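Local coordinates for uncharacterized hypothetical protein (PDB 4EIU) that is of unknown function but carries an N-terminal DUF3823 domain of the transthyretin clan and has a second antiparallel beta-sheet region, at residues I80-L92 with V140-N154. Numbering follows the deposited sequence.
Sequences IPLVRENTDGTLL and VSDEVFREKIQPMGN. With PEG (di(hydroxyethyl)ether), chain L.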
loop_
_atom_site.group_PDB
_atom_site.type_symbol
_atom_site.label_atom_id
_atom_site.label_comp_id
_atom_site.label_asym_id
_atom_site.label_seq_id
_atom_site.Cartn_x
_atom_site.Cartn_y
_atom_site.Cartn_z
ATOM N N ILE A 80 4.873 -7.485 -3.547
ATOM C CA ILE A 80 5.312 -8.273 -4.679
ATOM C C ILE A 80 4.086 -8.752 -5.426
ATOM O O ILE A 80 3.156 -9.292 -4.805
ATOM C CB ILE A 80 6.167 -9.490 -4.252
ATOM C CG1 ILE A 80 7.529 -8.993 -3.738
ATOM C CG2 ILE A 80 6.399 -10.430 -5.450
ATOM C CD1 ILE A 80 8.495 -10.110 -3.345
ATOM N N PRO A 81 4.047 -8.520 -6.733
ATOM C CA PRO A 81 2.853 -9.030 -7.462
ATOM C C PRO A 81 2.596 -10.513 -7.265
ATOM O O PRO A 81 3.547 -11.336 -7.353
ATOM C CB PRO A 81 3.191 -8.751 -8.915
ATOM C CG PRO A 81 4.149 -7.594 -8.855
ATOM C CD PRO A 81 4.963 -7.794 -7.616
ATOM N N LEU A 82 1.329 -10.845 -7.001
ATOM C CA LEU A 82 0.872 -12.204 -6.815
ATOM C C LEU A 82 0.608 -12.890 -8.143
ATOM O O LEU A 82 0.655 -14.105 -8.225
ATOM C CB LEU A 82 -0.451 -12.187 -5.980
ATOM C CG LEU A 82 -0.278 -11.636 -4.549
ATOM C CD1 LEU A 82 -1.669 -11.627 -3.871
ATOM C CD2 LEU A 82 0.764 -12.430 -3.739
ATOM N N VAL A 83 0.269 -12.113 -9.176
ATOM C CA VAL A 83 0.041 -12.644 -10.487
ATOM C C VAL A 83 1.175 -12.143 -11.364
ATOM O O VAL A 83 1.267 -10.948 -11.636
ATOM C CB VAL A 83 -1.341 -12.251 -11.049
ATOM C CG1 VAL A 83 -1.594 -12.907 -12.434
ATOM C CG2 VAL A 83 -2.438 -12.660 -10.055
ATOM N N ARG A 84 2.029 -13.058 -11.806
ATOM C CA ARG A 84 3.273 -12.681 -12.467
ATOM C C ARG A 84 3.383 -13.277 -13.848
ATOM O O ARG A 84 3.421 -14.508 -13.992
ATOM C CB ARG A 84 4.489 -13.074 -11.641
ATOM C CG ARG A 84 4.475 -12.435 -10.270
ATOM C CD ARG A 84 5.741 -12.631 -9.533
ATOM N NE ARG A 84 5.976 -13.967 -9.027
ATOM C CZ ARG A 84 5.601 -14.434 -7.842
ATOM N NH1 ARG A 84 4.837 -13.731 -7.012
ATOM N NH2 ARG A 84 5.986 -15.644 -7.482
ATOM N N GLU A 85 3.436 -12.395 -14.857
ATOM C CA GLU A 85 3.724 -12.768 -16.229
ATOM C C GLU A 85 4.978 -12.072 -16.742
ATOM O O GLU A 85 5.388 -11.001 -16.261
ATOM C CB GLU A 85 2.551 -12.492 -17.151
ATOM C CG GLU A 85 2.285 -11.012 -17.290
ATOM C CD GLU A 85 1.168 -10.648 -18.225
ATOM O OE1 GLU A 85 0.263 -11.462 -18.562
ATOM O OE2 GLU A 85 1.162 -9.448 -18.562
ATOM N N ASN A 86 5.593 -12.690 -17.731
ATOM C CA ASN A 86 6.860 -12.199 -18.252
ATOM C C ASN A 86 6.569 -11.151 -19.352
ATOM O O ASN A 86 5.417 -10.933 -19.703
ATOM C CB ASN A 86 7.798 -13.303 -18.683
ATOM C CG ASN A 86 7.369 -14.036 -19.941
ATOM O OD1 ASN A 86 6.547 -13.574 -20.711
ATOM N ND2 ASN A 86 7.932 -15.215 -20.144
ATOM N N THR A 87 7.618 -10.602 -19.935
ATOM C CA THR A 87 7.447 -9.514 -20.908
ATOM C C THR A 87 6.880 -10.003 -22.231
ATOM O O THR A 87 6.418 -9.189 -23.016
ATOM C CB THR A 87 8.788 -8.806 -21.189
ATOM O OG1 THR A 87 9.715 -9.775 -21.625
ATOM C CG2 THR A 87 9.336 -8.124 -19.926
ATOM N N ASP A 88 6.947 -11.313 -22.514
ATOM C CA ASP A 88 6.266 -11.890 -23.688
ATOM C C ASP A 88 4.784 -12.129 -23.457
ATOM O O ASP A 88 4.093 -12.565 -24.366
ATOM C CB ASP A 88 6.922 -13.217 -24.118
ATOM C CG ASP A 88 8.347 -13.044 -24.610
ATOM O OD1 ASP A 88 8.677 -12.003 -25.177
ATOM O OD2 ASP A 88 9.145 -13.969 -24.432
ATOM N N GLY A 89 4.316 -11.878 -22.257
ATOM C CA GLY A 89 2.921 -12.080 -21.867
ATOM C C GLY A 89 2.602 -13.440 -21.219
ATOM O O GLY A 89 1.445 -13.732 -20.988
ATOM N N THR A 90 3.623 -14.281 -21.001
ATOM C CA THR A 90 3.420 -15.639 -20.512
ATOM C C THR A 90 3.313 -15.678 -19.007
ATOM O O THR A 90 4.182 -15.164 -18.276
ATOM C CB THR A 90 4.553 -16.584 -20.951
ATOM O OG1 THR A 90 4.678 -16.570 -22.372
ATOM C CG2 THR A 90 4.253 -18.058 -20.468
ATOM N N LEU A 91 2.247 -16.270 -18.523
ATOM C CA LEU A 91 2.054 -16.392 -17.089
ATOM C C LEU A 91 3.044 -17.387 -16.441
ATOM O O LEU A 91 3.190 -18.513 -16.890
ATOM C CB LEU A 91 0.622 -16.841 -16.774
ATOM C CG LEU A 91 0.082 -16.686 -15.354
ATOM C CD1 LEU A 91 0.023 -15.217 -14.966
ATOM C CD2 LEU A 91 -1.299 -17.390 -15.213
ATOM N N LEU A 92 3.649 -16.937 -15.355
ATOM C CA LEU A 92 4.657 -17.667 -14.579
ATOM C C LEU A 92 4.124 -18.115 -13.212
ATOM O O LEU A 92 4.408 -19.192 -12.768
ATOM C CB LEU A 92 5.897 -16.754 -14.347
ATOM C CG LEU A 92 6.555 -16.157 -15.591
ATOM C CD1 LEU A 92 7.807 -15.415 -15.077
ATOM C CD2 LEU A 92 6.861 -17.277 -16.628
ATOM N N VAL A 140 10.332 -7.100 2.634
ATOM C CA VAL A 140 10.682 -8.405 2.084
ATOM C C VAL A 140 12.145 -8.284 1.675
ATOM O O VAL A 140 12.588 -7.195 1.270
ATOM C CB VAL A 140 9.835 -8.731 0.858
ATOM C CG1 VAL A 140 9.986 -7.670 -0.236
ATOM C CG2 VAL A 140 10.181 -10.112 0.332
ATOM N N SER A 141 12.907 -9.363 1.803
ATOM C CA SER A 141 14.328 -9.305 1.467
ATOM C C SER A 141 14.512 -8.999 -0.014
ATOM O O SER A 141 13.729 -9.453 -0.906
ATOM C CB SER A 141 15.049 -10.605 1.812
ATOM O OG SER A 141 14.649 -11.610 0.914
ATOM N N ASP A 142 15.538 -8.206 -0.288
ATOM C CA ASP A 142 15.956 -7.926 -1.669
ATOM C C ASP A 142 16.153 -9.238 -2.491
ATOM O O ASP A 142 15.817 -9.258 -3.674
ATOM C CB ASP A 142 17.256 -7.089 -1.676
ATOM C CG ASP A 142 17.041 -5.651 -1.163
ATOM O OD1 ASP A 142 15.896 -5.265 -0.801
ATOM O OD2 ASP A 142 18.021 -4.877 -1.144
ATOM N N GLU A 143 16.611 -10.320 -1.833
ATOM C CA GLU A 143 16.878 -11.627 -2.497
ATOM C C GLU A 143 15.583 -12.217 -2.997
ATOM O O GLU A 143 15.522 -12.642 -4.137
ATOM C CB GLU A 143 17.554 -12.628 -1.546
ATOM N N VAL A 144 14.555 -12.224 -2.133
ATOM C CA VAL A 144 13.203 -12.708 -2.506
ATOM C C VAL A 144 12.574 -11.829 -3.575
ATOM O O VAL A 144 11.970 -12.336 -4.514
ATOM C CB VAL A 144 12.297 -12.893 -1.259
ATOM C CG1 VAL A 144 10.858 -13.157 -1.668
ATOM C CG2 VAL A 144 12.887 -14.028 -0.336
ATOM N N PHE A 145 12.673 -10.509 -3.418
ATOM C CA PHE A 145 12.177 -9.598 -4.444
ATOM C C PHE A 145 12.753 -9.936 -5.782
ATOM O O PHE A 145 12.004 -10.214 -6.735
ATOM C CB PHE A 145 12.480 -8.179 -4.036
ATOM C CG PHE A 145 11.913 -7.123 -4.929
ATOM C CD1 PHE A 145 12.520 -6.814 -6.130
ATOM C CD2 PHE A 145 10.795 -6.377 -4.540
ATOM C CE1 PHE A 145 12.044 -5.774 -6.921
ATOM C CE2 PHE A 145 10.298 -5.344 -5.342
ATOM C CZ PHE A 145 10.940 -5.031 -6.531
ATOM N N ARG A 146 14.088 -9.991 -5.862
ATOM C CA ARG A 146 14.697 -10.387 -7.120
ATOM C C ARG A 146 14.302 -11.797 -7.599
ATOM O O ARG A 146 14.036 -12.005 -8.775
ATOM C CB ARG A 146 16.221 -10.308 -7.038
ATOM C CG ARG A 146 16.854 -10.580 -8.392
ATOM C CD ARG A 146 18.293 -10.088 -8.446
ATOM N NE ARG A 146 19.082 -10.831 -7.477
ATOM C CZ ARG A 146 20.405 -10.799 -7.401
ATOM N NH1 ARG A 146 21.106 -10.066 -8.257
ATOM N NH2 ARG A 146 21.029 -11.534 -6.490
ATOM N N GLU A 147 14.320 -12.778 -6.698
ATOM C CA GLU A 147 13.943 -14.152 -7.079
ATOM C C GLU A 147 12.547 -14.192 -7.745
ATOM O O GLU A 147 12.347 -14.911 -8.715
ATOM C CB GLU A 147 13.938 -15.075 -5.840
ATOM C CG GLU A 147 13.155 -16.378 -6.036
ATOM C CD GLU A 147 12.683 -17.086 -4.747
ATOM O OE1 GLU A 147 12.459 -16.467 -3.684
ATOM O OE2 GLU A 147 12.482 -18.313 -4.812
ATOM N N LYS A 148 11.586 -13.425 -7.237
ATOM C CA LYS A 148 10.233 -13.507 -7.769
ATOM C C LYS A 148 10.016 -12.573 -8.989
ATOM O O LYS A 148 9.220 -12.871 -9.865
ATOM C CB LYS A 148 9.201 -13.244 -6.675
ATOM C CG LYS A 148 9.255 -14.337 -5.586
ATOM C CD LYS A 148 8.118 -14.245 -4.593
ATOM C CE LYS A 148 8.063 -15.494 -3.672
ATOM N NZ LYS A 148 6.916 -15.392 -2.724
ATOM N N ILE A 149 10.726 -11.454 -9.040
ATOM C CA ILE A 149 10.490 -10.439 -10.088
ATOM C C ILE A 149 11.436 -10.528 -11.292
ATOM O O ILE A 149 10.986 -10.342 -12.423
ATOM C CB ILE A 149 10.432 -9.031 -9.434
ATOM C CG1 ILE A 149 9.109 -8.961 -8.625
ATOM C CG2 ILE A 149 10.460 -7.902 -10.477
ATOM C CD1 ILE A 149 9.076 -7.859 -7.589
ATOM N N GLN A 150 12.732 -10.798 -11.056
ATOM C CA GLN A 150 13.699 -10.968 -12.180
ATOM C C GLN A 150 13.185 -11.906 -13.286
ATOM O O GLN A 150 13.306 -11.538 -14.463
ATOM C CB GLN A 150 15.083 -11.342 -11.688
ATOM C CG GLN A 150 16.228 -11.370 -12.712
ATOM C CD GLN A 150 17.611 -11.545 -12.056
ATOM O OE1 GLN A 150 17.712 -12.070 -10.939
ATOM N NE2 GLN A 150 18.692 -11.127 -12.754
ATOM N N PRO A 151 12.504 -13.040 -12.927
ATOM C CA PRO A 151 12.065 -13.949 -14.035
ATOM C C PRO A 151 11.031 -13.360 -14.967
ATOM O O PRO A 151 10.829 -13.870 -16.053
ATOM C CB PRO A 151 11.503 -15.189 -13.293
ATOM C CG PRO A 151 12.260 -15.213 -11.991
ATOM C CD PRO A 151 12.436 -13.733 -11.612
HETATM N N MSE A 152 10.422 -12.239 -14.602
HETATM C CA MSE A 152 9.454 -11.665 -15.479
HETATM C C MSE A 152 10.119 -10.965 -16.677
HETATM O O MSE A 152 9.442 -10.671 -17.675
HETATM C CB MSE A 152 8.509 -10.739 -14.752
HETATM C CG MSE A 152 7.549 -11.426 -13.838
HETATM SE SE MSE A 152 6.248 -10.160 -13.228
HETATM C CE MSE A 152 7.028 -9.728 -11.672
ATOM N N GLY A 153 11.421 -10.700 -16.592
ATOM C CA GLY A 153 12.117 -10.025 -17.683
ATOM C C GLY A 153 12.153 -8.505 -17.459
ATOM O O GLY A 153 11.485 -7.975 -16.606
ATOM N N ASN A 154 12.937 -7.830 -18.269
ATOM C CA ASN A 154 13.182 -6.415 -18.119
ATOM C C ASN A 154 13.564 -6.073 -16.646
ATOM O O ASN A 154 13.118 -5.111 -16.079
ATOM C CB ASN A 154 11.983 -5.638 -18.618
ATOM C CG ASN A 154 12.267 -4.149 -18.738
ATOM O OD1 ASN A 154 11.399 -3.350 -18.433
ATOM N ND2 ASN A 154 13.478 -3.785 -19.068
HETATM C C1 PEG L . 7.311 -18.940 -7.257
HETATM O O1 PEG L . 7.116 -19.051 -5.841
HETATM C C2 PEG L . 8.631 -18.202 -7.476
HETATM O O2 PEG L . 8.615 -17.285 -8.596
HETATM C C3 PEG L . 7.708 -17.404 -9.698
HETATM C C4 PEG L . 8.281 -16.534 -10.844
HETATM O O4 PEG L . 7.821 -15.140 -10.833
HETATM O O HOH W 1 4.235 -14.521 -4.323
HETATM O O HOH W 2 5.638 -17.109 -5.048
HETATM O O HOH W 3 10.090 -15.920 -18.275
#
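Arg84 lies across Lys148 and selenomethionine Met152. Its guanidinium has Lys148 CB over the centre of one face, 3.9 Å above the plane. The selenium of Met152 packs against Arg84 CB at 3.8 Å. The Met152 chain bends at its last torsion (chi3 -96°), which turns CE back against the arginine's CG and CD. Farther along, Ile80 sets CD1 on the helix backbone at Phe145 CA (3.9 Å) and against Val140 CG2, while Pro81 CD meets Ile149 CD1. At the other end, Leu92 CD1 rests on Pro151.

The backbones come close where Thr87 N gives a weak, bent hydrogen bond to Met152 O (2.9 Å). Asn86 CA also approaches this oxygen with a CA-H...O contact. One water links Asn86 ND2 to Pro151 O.

The bond to Pro81 O and, in this crystal, a bound PEG hold the guanidinium in place. Arg84 NH1 donates to Pro81 O (2.7 Å), nearly in the guanidinium plane and in the carbonyl plane. Arg84 NE binds O4 of the PEG, probably from the crystallisation liquor, and O4 in turn donates to Lys148 O (2.8 Å). One water links Arg84 NH1 to Lys148 NZ, and a second links NH2 to it more weakly. The two like charges are not in contact, and Gln112 also binds NZ. Shortening Arg84 to an alanine would probably leave Pro81 O without this donor and uncover the flank of Lys148 and the selenium of Met152. Asn86 OD1 accepts from Thr90 N, bracing the type I turn 86-89.

Strand 83-85 is an outermost strand of the five-stranded antiparallel sheet, paired with strand 91-101. Helix 142-149, N-capped by Ser141, follows strand 129-138 and packs beside this hairpin, with Tyr227 touching Phe145, Ile149 and Met152.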